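Local coordinates for protein amidohydrolase (Staphylococcus aureus, PDB 3NUR) that probably hydrolyses carbon-nitrogen bonds in linear amides, as a calcium-bound TIM-barrel member of the amidohydrolase family, at residues K283-L294 with E305-D316; M22-H30 with S343-L353. All blocks are in the same frame, centred on the assembly; numbering follows the deposited sequence. Where two conformers were deposited one is given.

Interaction 1. Residues K283-L294 with E305-D316; sequences KNSFYITPSGML and EVGIDRILYAAD. With CA (calcium ion), chain B.
I288 and I311 form a single parallel bridge, in which I288 N donates to R310 O (2.8 Å) and I288 O accepts from L312 N (2.9 Å). Helix 296-306 leads from one segment to the other, an arrangement consistent with a beta-alpha-beta crossover of the TIM barrel. At the outer end R310 folds back, bent at both chi2 and chi3, and slips its guanidinium between two layers. One face lies on the Y287 ring, centres 4.0 Å apart and planes 20° from parallel, a cation-pi stack; the backbone around N284 covers the opposite face. The in-plane NE reaches F286 O at 2.9 Å with an N-H...O angle of 154°, while NH1 donates to a water. On the same Y287 side chain, CB rests against L312 CD1 (3.6 Å). Further along, A314 CB packs against T289 OG1, whose hydroxyl bonds Y190. G292, in the type I' turn P290-M293, donates through N to A314 O (3.0 Å). Beside this turn D316 binds the calcium ion through OD1 (2.1 Å), and one water donates to both D316 OD2 and S291 O. Charge is thus handled at both ends of a middle held by backbone hydrogen bonds and apolar side chains: the stack and the carbonyl of F286 fix the rotation of the guanidinium, and the water bridge probably helps to hold the metal-binding carboxylate in place.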
# COMPACT_ATOMS: atom_id res chain seq x y z
N LYS A 283 -11.93 10.75 -0.46
CA LYS A 283 -13.14 10.12 0.06
C LYS A 283 -13.72 9.09 -0.91
O LYS A 283 -14.45 8.19 -0.47
CB LYS A 283 -14.19 11.18 0.35
CG LYS A 283 -13.81 12.14 1.47
CD LYS A 283 -14.87 13.23 1.51
CE LYS A 283 -14.45 14.41 2.34
NZ LYS A 283 -15.56 15.39 2.50
N ASN A 284 -13.48 9.24 -2.23
CA ASN A 284 -14.10 8.39 -3.23
C ASN A 284 -13.18 7.47 -4.03
O ASN A 284 -13.66 6.49 -4.61
CB ASN A 284 -14.98 9.26 -4.15
CG ASN A 284 -16.12 9.88 -3.37
OD1 ASN A 284 -16.02 11.00 -2.85
ND2 ASN A 284 -17.18 9.12 -3.15
N SER A 285 -11.88 7.78 -4.06
CA SER A 285 -10.91 7.00 -4.85
C SER A 285 -9.76 6.41 -4.03
O SER A 285 -8.86 5.79 -4.59
CB SER A 285 -10.35 7.87 -5.98
OG SER A 285 -11.39 8.36 -6.81
N PHE A 286 -9.77 6.62 -2.70
CA PHE A 286 -8.74 6.06 -1.84
C PHE A 286 -9.34 5.21 -0.76
O PHE A 286 -10.47 5.46 -0.33
CB PHE A 286 -7.90 7.19 -1.16
CG PHE A 286 -6.79 7.73 -2.03
CD1 PHE A 286 -5.47 7.32 -1.83
CD2 PHE A 286 -7.06 8.65 -3.04
CE1 PHE A 286 -4.44 7.81 -2.65
CE2 PHE A 286 -6.03 9.15 -3.85
CZ PHE A 286 -4.73 8.74 -3.64
N TYR A 287 -8.56 4.22 -0.28
CA TYR A 287 -8.90 3.41 0.89
C TYR A 287 -7.73 3.64 1.85
O TYR A 287 -6.60 3.85 1.42
CB TYR A 287 -8.97 1.90 0.58
CG TYR A 287 -10.25 1.53 -0.14
CD1 TYR A 287 -11.36 1.09 0.57
CD2 TYR A 287 -10.34 1.63 -1.52
CE1 TYR A 287 -12.53 0.73 -0.09
CE2 TYR A 287 -11.51 1.26 -2.19
CZ TYR A 287 -12.61 0.82 -1.47
OH TYR A 287 -13.75 0.45 -2.13
N ILE A 288 -8.01 3.61 3.14
CA ILE A 288 -6.95 3.84 4.12
C ILE A 288 -6.81 2.60 5.03
O ILE A 288 -7.82 2.04 5.45
CB ILE A 288 -7.27 5.13 4.93
CG1 ILE A 288 -7.08 6.41 4.06
CG2 ILE A 288 -6.46 5.21 6.25
CD1 ILE A 288 -7.62 7.70 4.67
N THR A 289 -5.56 2.26 5.41
CA THR A 289 -5.32 1.15 6.34
C THR A 289 -4.49 1.63 7.54
O THR A 289 -3.82 2.66 7.44
CB THR A 289 -4.64 -0.10 5.67
OG1 THR A 289 -3.20 -0.05 5.82
CG2 THR A 289 -5.07 -0.38 4.24
N PRO A 290 -4.47 0.86 8.66
CA PRO A 290 -3.68 1.26 9.83
C PRO A 290 -2.22 0.82 9.75
O PRO A 290 -1.42 1.27 10.56
CB PRO A 290 -4.34 0.49 10.98
CG PRO A 290 -5.48 -0.29 10.40
CD PRO A 290 -5.28 -0.35 8.94
N SER A 291 -1.88 -0.14 8.84
CA SER A 291 -0.53 -0.76 8.78
C SER A 291 -0.04 -1.22 10.17
O SER A 291 1.10 -0.93 10.55
CB SER A 291 0.49 0.21 8.17
OG SER A 291 0.02 0.79 6.98
N GLY A 292 -0.91 -1.87 10.94
CA GLY A 292 -0.57 -2.38 12.26
C GLY A 292 -0.37 -1.35 13.35
O GLY A 292 0.09 -1.69 14.45
N MSE A 293 -0.74 -0.07 13.09
CA MSE A 293 -0.63 1.01 14.09
C MSE A 293 -2.02 1.09 14.73
O MSE A 293 -2.88 1.83 14.26
CB MSE A 293 -0.24 2.35 13.44
CG MSE A 293 1.17 2.38 12.86
SE MSE A 293 1.42 4.00 11.74
CE MSE A 293 0.66 5.35 12.83
N LEU A 294 -2.25 0.28 15.76
CA LEU A 294 -3.58 0.12 16.34
C LEU A 294 -3.86 1.13 17.43
O LEU A 294 -3.86 0.82 18.62
CB LEU A 294 -3.79 -1.35 16.77
CG LEU A 294 -3.49 -2.42 15.69
CD1 LEU A 294 -3.78 -3.81 16.21
CD2 LEU A 294 -4.24 -2.15 14.38
N GLU A 305 -13.18 11.78 8.55
CA GLU A 305 -12.71 12.36 7.29
C GLU A 305 -13.13 11.61 6.04
O GLU A 305 -13.61 12.25 5.10
CB GLU A 305 -11.18 12.54 7.31
CG GLU A 305 -10.69 13.61 8.28
CD GLU A 305 -11.23 15.00 8.05
OE1 GLU A 305 -11.57 15.34 6.89
OE2 GLU A 305 -11.32 15.77 9.04
N VAL A 306 -12.93 10.28 6.01
CA VAL A 306 -13.26 9.47 4.82
C VAL A 306 -14.45 8.55 5.01
O VAL A 306 -15.01 8.08 4.02
CB VAL A 306 -12.04 8.72 4.20
CG1 VAL A 306 -10.94 9.70 3.80
CG2 VAL A 306 -11.50 7.64 5.14
N GLY A 307 -14.77 8.22 6.25
CA GLY A 307 -15.89 7.33 6.54
C GLY A 307 -15.49 5.88 6.61
O GLY A 307 -14.44 5.47 6.09
N ILE A 308 -16.35 5.09 7.26
CA ILE A 308 -16.15 3.66 7.46
C ILE A 308 -16.00 2.84 6.17
O ILE A 308 -15.26 1.87 6.18
CB ILE A 308 -17.27 3.08 8.39
CG1 ILE A 308 -16.79 1.85 9.13
CG2 ILE A 308 -18.59 2.85 7.66
CD1 ILE A 308 -16.09 2.26 10.49
N ASP A 309 -16.68 3.25 5.08
CA ASP A 309 -16.66 2.48 3.83
C ASP A 309 -15.29 2.48 3.16
O ASP A 309 -15.09 1.71 2.22
CB ASP A 309 -17.71 3.03 2.84
CG ASP A 309 -19.16 2.81 3.25
OD1 ASP A 309 -19.49 1.69 3.70
OD2 ASP A 309 -19.99 3.73 3.03
N ARG A 310 -14.39 3.37 3.59
CA ARG A 310 -13.08 3.55 2.96
C ARG A 310 -11.93 3.01 3.80
O ARG A 310 -10.77 3.20 3.44
CB ARG A 310 -12.87 5.05 2.60
CG ARG A 310 -14.00 5.69 1.76
CD ARG A 310 -14.38 4.93 0.49
NE ARG A 310 -13.27 4.89 -0.46
CZ ARG A 310 -13.39 4.54 -1.74
NH1 ARG A 310 -14.58 4.20 -2.23
NH2 ARG A 310 -12.33 4.54 -2.54
N ILE A 311 -12.24 2.32 4.90
CA ILE A 311 -11.20 1.79 5.78
C ILE A 311 -11.01 0.29 5.58
O ILE A 311 -11.98 -0.48 5.65
CB ILE A 311 -11.45 2.17 7.27
CG1 ILE A 311 -11.58 3.72 7.44
CG2 ILE A 311 -10.38 1.59 8.20
CD1 ILE A 311 -12.16 4.13 8.80
N LEU A 312 -9.76 -0.12 5.37
CA LEU A 312 -9.39 -1.53 5.22
C LEU A 312 -8.48 -1.91 6.37
O LEU A 312 -7.88 -1.03 6.97
CB LEU A 312 -8.67 -1.78 3.88
CG LEU A 312 -9.44 -1.44 2.61
CD1 LEU A 312 -8.53 -1.58 1.37
CD2 LEU A 312 -10.70 -2.28 2.47
N TYR A 313 -8.40 -3.20 6.72
CA TYR A 313 -7.56 -3.65 7.82
C TYR A 313 -6.19 -4.11 7.32
O TYR A 313 -6.05 -4.48 6.16
CB TYR A 313 -8.29 -4.74 8.62
CG TYR A 313 -8.00 -4.77 10.11
CD1 TYR A 313 -7.74 -3.59 10.81
CD2 TYR A 313 -8.02 -5.97 10.82
CE1 TYR A 313 -7.52 -3.60 12.19
CE2 TYR A 313 -7.80 -5.99 12.20
CZ TYR A 313 -7.54 -4.81 12.88
OH TYR A 313 -7.30 -4.84 14.23
N ALA A 314 -5.16 -3.99 8.16
CA ALA A 314 -3.77 -4.33 7.79
C ALA A 314 -2.92 -4.40 9.04
O ALA A 314 -3.14 -3.61 9.96
CB ALA A 314 -3.20 -3.29 6.83
N ALA A 315 -1.93 -5.30 9.06
CA ALA A 315 -1.05 -5.50 10.22
C ALA A 315 0.40 -5.09 9.99
O ALA A 315 1.14 -4.97 10.96
CB ALA A 315 -1.06 -6.98 10.61
N ASP A 316 0.84 -4.99 8.72
CA ASP A 316 2.27 -4.76 8.36
C ASP A 316 3.10 -6.00 8.77
O ASP A 316 4.30 -5.90 9.07
CB ASP A 316 2.84 -3.44 8.93
CG ASP A 316 4.00 -2.89 8.13
OD1 ASP A 316 4.15 -3.30 6.94
OD2 ASP A 316 4.82 -2.11 8.70
CA CA B . 4.61 -2.17 5.20
O HOH W 1 -16.18 8.48 1.69
O HOH W 2 -14.99 3.56 -4.86
O HOH W 3 3.75 0.09 9.85
O HOH W 4 5.05 -0.52 6.56
O HOH W 5 6.86 -2.35 5.21

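Interaction 2. Residues M22-H30 with S343-L353; sequences MKSITFEEH and SYTNGAKLLGL. With CA (calcium ion), chain B.
I25 lays its side chain along helix 343-351, whose axis crosses that of strand 24-26 at 58°. The backbone brings it there: I25 N donates to S343 O at 2.9 Å, at the wider pi-type turn of the helix. In one of its two conformers S343 adds a second bond, OG donating to K23 O (2.8 Å) from above the carbonyl plane. From this tether the isoleucine can be followed outward. CB passes S343 O and then divides. The CG2 branch reaches L351 CD1 (4.1 Å). CG1, placed anti to the carbonyl carbon (chi1 -60°), runs instead to Y344 and comes within 3.5 Å of its CD1. At the tip, CD1 sits over the centre of the Y344 ring, 3.6 Å from the centroid and only 8° off the normal, a CH-pi contact over the face. The same methyl lies 3.4 Å from Y344 O and also touches A348 CB and L353 CD1; L353 follows the Schellman motif at G352 that ends the helix.

F27, at the corner of the chain, aims its ring at the next turns. The CA of G347 meets the ring edge, 3.5 Å from CZ, because glycine lets the backbone itself come close, and L351 CD1 lies 3.7 Å from the same CZ. Beyond this corner E28 and H30 bind the calcium ion, with H192 and D316 completing the protein ligands. E29 uses OE2 to accept the N-H of E28, from above the carboxylate plane, and also that of A315. The chemistry is therefore divided along the chain: two hydrogen bonds, one tied to a single S343 conformer, and close apolar contacts join its outer end to the last helix, while acidic and imidazole groups serve the metal well away from that helix.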
# COMPACT_ATOMS: atom_id res chain seq x y z
N MSE A 22 -14.71 -12.91 14.65
CA MSE A 22 -14.90 -12.30 13.33
C MSE A 22 -13.58 -12.30 12.54
O MSE A 22 -12.58 -11.77 13.04
CB MSE A 22 -15.45 -10.88 13.47
CG MSE A 22 -16.06 -10.34 12.18
SE MSE A 22 -16.46 -8.44 12.30
CE MSE A 22 -17.92 -8.47 13.63
N LYS A 23 -13.58 -12.87 11.32
CA LYS A 23 -12.37 -12.99 10.51
C LYS A 23 -12.09 -11.77 9.65
O LYS A 23 -13.01 -11.04 9.28
CB LYS A 23 -12.36 -14.27 9.67
CG LYS A 23 -12.45 -15.56 10.48
CD LYS A 23 -11.14 -15.92 11.20
CE LYS A 23 -11.35 -17.07 12.16
NZ LYS A 23 -11.81 -18.30 11.47
N SER A 24 -10.81 -11.53 9.37
CA SER A 24 -10.41 -10.35 8.62
C SER A 24 -9.64 -10.66 7.36
O SER A 24 -9.09 -11.76 7.20
CB SER A 24 -9.57 -9.43 9.50
OG SER A 24 -8.33 -10.02 9.85
N ILE A 25 -9.60 -9.67 6.47
CA ILE A 25 -8.76 -9.64 5.26
C ILE A 25 -7.74 -8.53 5.61
O ILE A 25 -8.15 -7.41 5.93
CB ILE A 25 -9.54 -9.32 3.96
CG1 ILE A 25 -10.65 -10.37 3.66
CG2 ILE A 25 -8.56 -9.23 2.76
CD1 ILE A 25 -11.69 -9.89 2.56
N THR A 26 -6.43 -8.84 5.57
CA THR A 26 -5.39 -7.85 5.90
C THR A 26 -4.65 -7.43 4.61
O THR A 26 -4.29 -8.30 3.78
CB THR A 26 -4.52 -8.29 7.08
OG1 THR A 26 -3.99 -9.57 6.80
CG2 THR A 26 -5.28 -8.33 8.43
N PHE A 27 -4.44 -6.12 4.43
CA PHE A 27 -3.97 -5.57 3.16
C PHE A 27 -2.50 -5.18 2.98
O PHE A 27 -2.09 -4.90 1.85
CB PHE A 27 -4.89 -4.42 2.74
CG PHE A 27 -6.18 -4.89 2.11
CD1 PHE A 27 -6.33 -4.91 0.72
CD2 PHE A 27 -7.26 -5.28 2.90
CE1 PHE A 27 -7.52 -5.35 0.13
CE2 PHE A 27 -8.47 -5.68 2.31
CZ PHE A 27 -8.59 -5.71 0.93
N GLU A 28 -1.73 -5.11 4.08
CA GLU A 28 -0.32 -4.70 3.95
C GLU A 28 0.51 -5.74 4.64
O GLU A 28 0.91 -5.56 5.78
CB GLU A 28 -0.10 -3.28 4.54
CG GLU A 28 1.21 -2.65 4.07
CD GLU A 28 1.56 -1.38 4.82
OE1 GLU A 28 2.63 -1.35 5.46
OE2 GLU A 28 0.73 -0.44 4.82
N GLU A 29 0.67 -6.90 3.99
CA GLU A 29 1.34 -8.06 4.58
C GLU A 29 2.43 -8.44 3.61
O GLU A 29 2.16 -8.58 2.40
CB GLU A 29 0.28 -9.18 4.77
CG GLU A 29 -1.05 -8.64 5.35
CD GLU A 29 -0.98 -7.75 6.59
OE1 GLU A 29 -0.22 -8.09 7.53
OE2 GLU A 29 -1.69 -6.72 6.62
N HIS A 30 3.67 -8.54 4.12
CA HIS A 30 4.84 -8.68 3.27
C HIS A 30 5.54 -10.00 3.21
O HIS A 30 5.57 -10.75 4.18
CB HIS A 30 5.86 -7.58 3.63
CG HIS A 30 5.28 -6.19 3.57
ND1 HIS A 30 4.91 -5.60 2.37
CD2 HIS A 30 5.05 -5.30 4.58
CE1 HIS A 30 4.46 -4.39 2.67
NE2 HIS A 30 4.52 -4.17 3.99
N SER A 343 -13.30 -5.18 8.88
CA SER A 343 -12.68 -6.50 8.95
C SER A 343 -12.64 -7.22 7.60
O SER A 343 -11.57 -7.73 7.22
CB SER A 343 -13.38 -7.36 10.00
OG SER A 343 -12.60 -8.48 10.38
N TYR A 344 -13.78 -7.28 6.90
CA TYR A 344 -13.85 -8.07 5.67
C TYR A 344 -14.64 -7.50 4.49
O TYR A 344 -14.22 -7.70 3.35
CB TYR A 344 -14.51 -9.42 6.09
CG TYR A 344 -14.39 -10.59 5.14
CD1 TYR A 344 -13.45 -11.60 5.37
CD2 TYR A 344 -15.29 -10.76 4.10
CE1 TYR A 344 -13.35 -12.70 4.52
CE2 TYR A 344 -15.19 -11.85 3.22
CZ TYR A 344 -14.22 -12.82 3.44
OH TYR A 344 -14.10 -13.89 2.59
N THR A 345 -15.82 -6.91 4.74
CA THR A 345 -16.71 -6.53 3.63
C THR A 345 -16.21 -5.46 2.70
O THR A 345 -16.39 -5.60 1.49
CB THR A 345 -18.19 -6.40 4.01
OG1 THR A 345 -18.42 -5.16 4.65
CG2 THR A 345 -18.73 -7.58 4.83
N ASN A 346 -15.59 -4.37 3.22
CA ASN A 346 -15.05 -3.35 2.31
C ASN A 346 -14.02 -4.00 1.35
O ASN A 346 -14.07 -3.76 0.15
CB ASN A 346 -14.37 -2.20 3.07
CG ASN A 346 -15.29 -1.31 3.87
OD1 ASN A 346 -16.50 -1.22 3.62
ND2 ASN A 346 -14.69 -0.60 4.83
N GLY A 347 -13.13 -4.82 1.92
CA GLY A 347 -12.06 -5.48 1.19
C GLY A 347 -12.53 -6.55 0.23
O GLY A 347 -12.02 -6.63 -0.89
N ALA A 348 -13.53 -7.37 0.65
CA ALA A 348 -14.09 -8.43 -0.21
C ALA A 348 -14.74 -7.80 -1.47
O ALA A 348 -14.57 -8.31 -2.58
CB ALA A 348 -15.12 -9.23 0.57
N LYS A 349 -15.41 -6.63 -1.30
CA LYS A 349 -16.02 -5.92 -2.44
C LYS A 349 -14.93 -5.41 -3.39
O LYS A 349 -15.01 -5.62 -4.60
CB LYS A 349 -16.93 -4.79 -1.96
CG LYS A 349 -18.24 -5.31 -1.39
CD LYS A 349 -19.14 -4.22 -0.83
CE LYS A 349 -20.25 -4.79 0.04
NZ LYS A 349 -21.10 -5.79 -0.67
N LEU A 350 -13.90 -4.78 -2.81
CA LEU A 350 -12.77 -4.22 -3.57
C LEU A 350 -12.02 -5.29 -4.39
O LEU A 350 -11.68 -5.05 -5.55
CB LEU A 350 -11.80 -3.54 -2.59
CG LEU A 350 -10.56 -2.84 -3.21
CD1 LEU A 350 -10.97 -1.78 -4.23
CD2 LEU A 350 -9.71 -2.21 -2.12
N LEU A 351 -11.78 -6.47 -3.79
CA LEU A 351 -11.05 -7.58 -4.40
C LEU A 351 -11.92 -8.50 -5.28
O LEU A 351 -11.40 -9.43 -5.89
CB LEU A 351 -10.37 -8.45 -3.32
CG LEU A 351 -9.33 -7.79 -2.39
CD1 LEU A 351 -8.97 -8.73 -1.26
CD2 LEU A 351 -8.09 -7.38 -3.13
N GLY A 352 -13.23 -8.26 -5.28
CA GLY A 352 -14.19 -9.07 -6.01
C GLY A 352 -14.29 -10.49 -5.48
O GLY A 352 -14.37 -11.44 -6.26
N LEU A 353 -14.24 -10.65 -4.14
CA LEU A 353 -14.33 -11.98 -3.50
C LEU A 353 -15.78 -12.41 -3.28
O LEU A 353 -16.57 -11.64 -2.75
CB LEU A 353 -13.54 -12.04 -2.18
CG LEU A 353 -12.07 -11.59 -2.18
CD1 LEU A 353 -11.44 -11.81 -0.83
CD2 LEU A 353 -11.24 -12.30 -3.26
CA CA B . 4.61 -2.17 5.20
O HOH W 6 -10.99 -9.30 13.37
O HOH W 4 5.05 -0.52 6.56
O HOH W 5 6.86 -2.35 5.21

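Overall arrangement
Both contacts build on neighbouring parts of the barrel and converge on one calcium ion, to which interaction 1 contributes D316 and interaction 2 contributes E28 and H30. Their centres lie about 11 Å apart. Interaction 1 is the more buried, with backbone bridging and an arginine stack; interaction 2, with M22 and K23 exposed at its rim, joins the two ends of the modelled chain by two hydrogen bonds and apolar contact, and encloses interaction 1 along the chain. They meet where S291 OG probably bonds E28 OE2. L350 also packs on Y287 and L312. Together they exemplify a principle of TIM-barrel amidohydrolases: metal ligands gather at strand ends, while backbone and hydrophobic contacts farther out hold those strands.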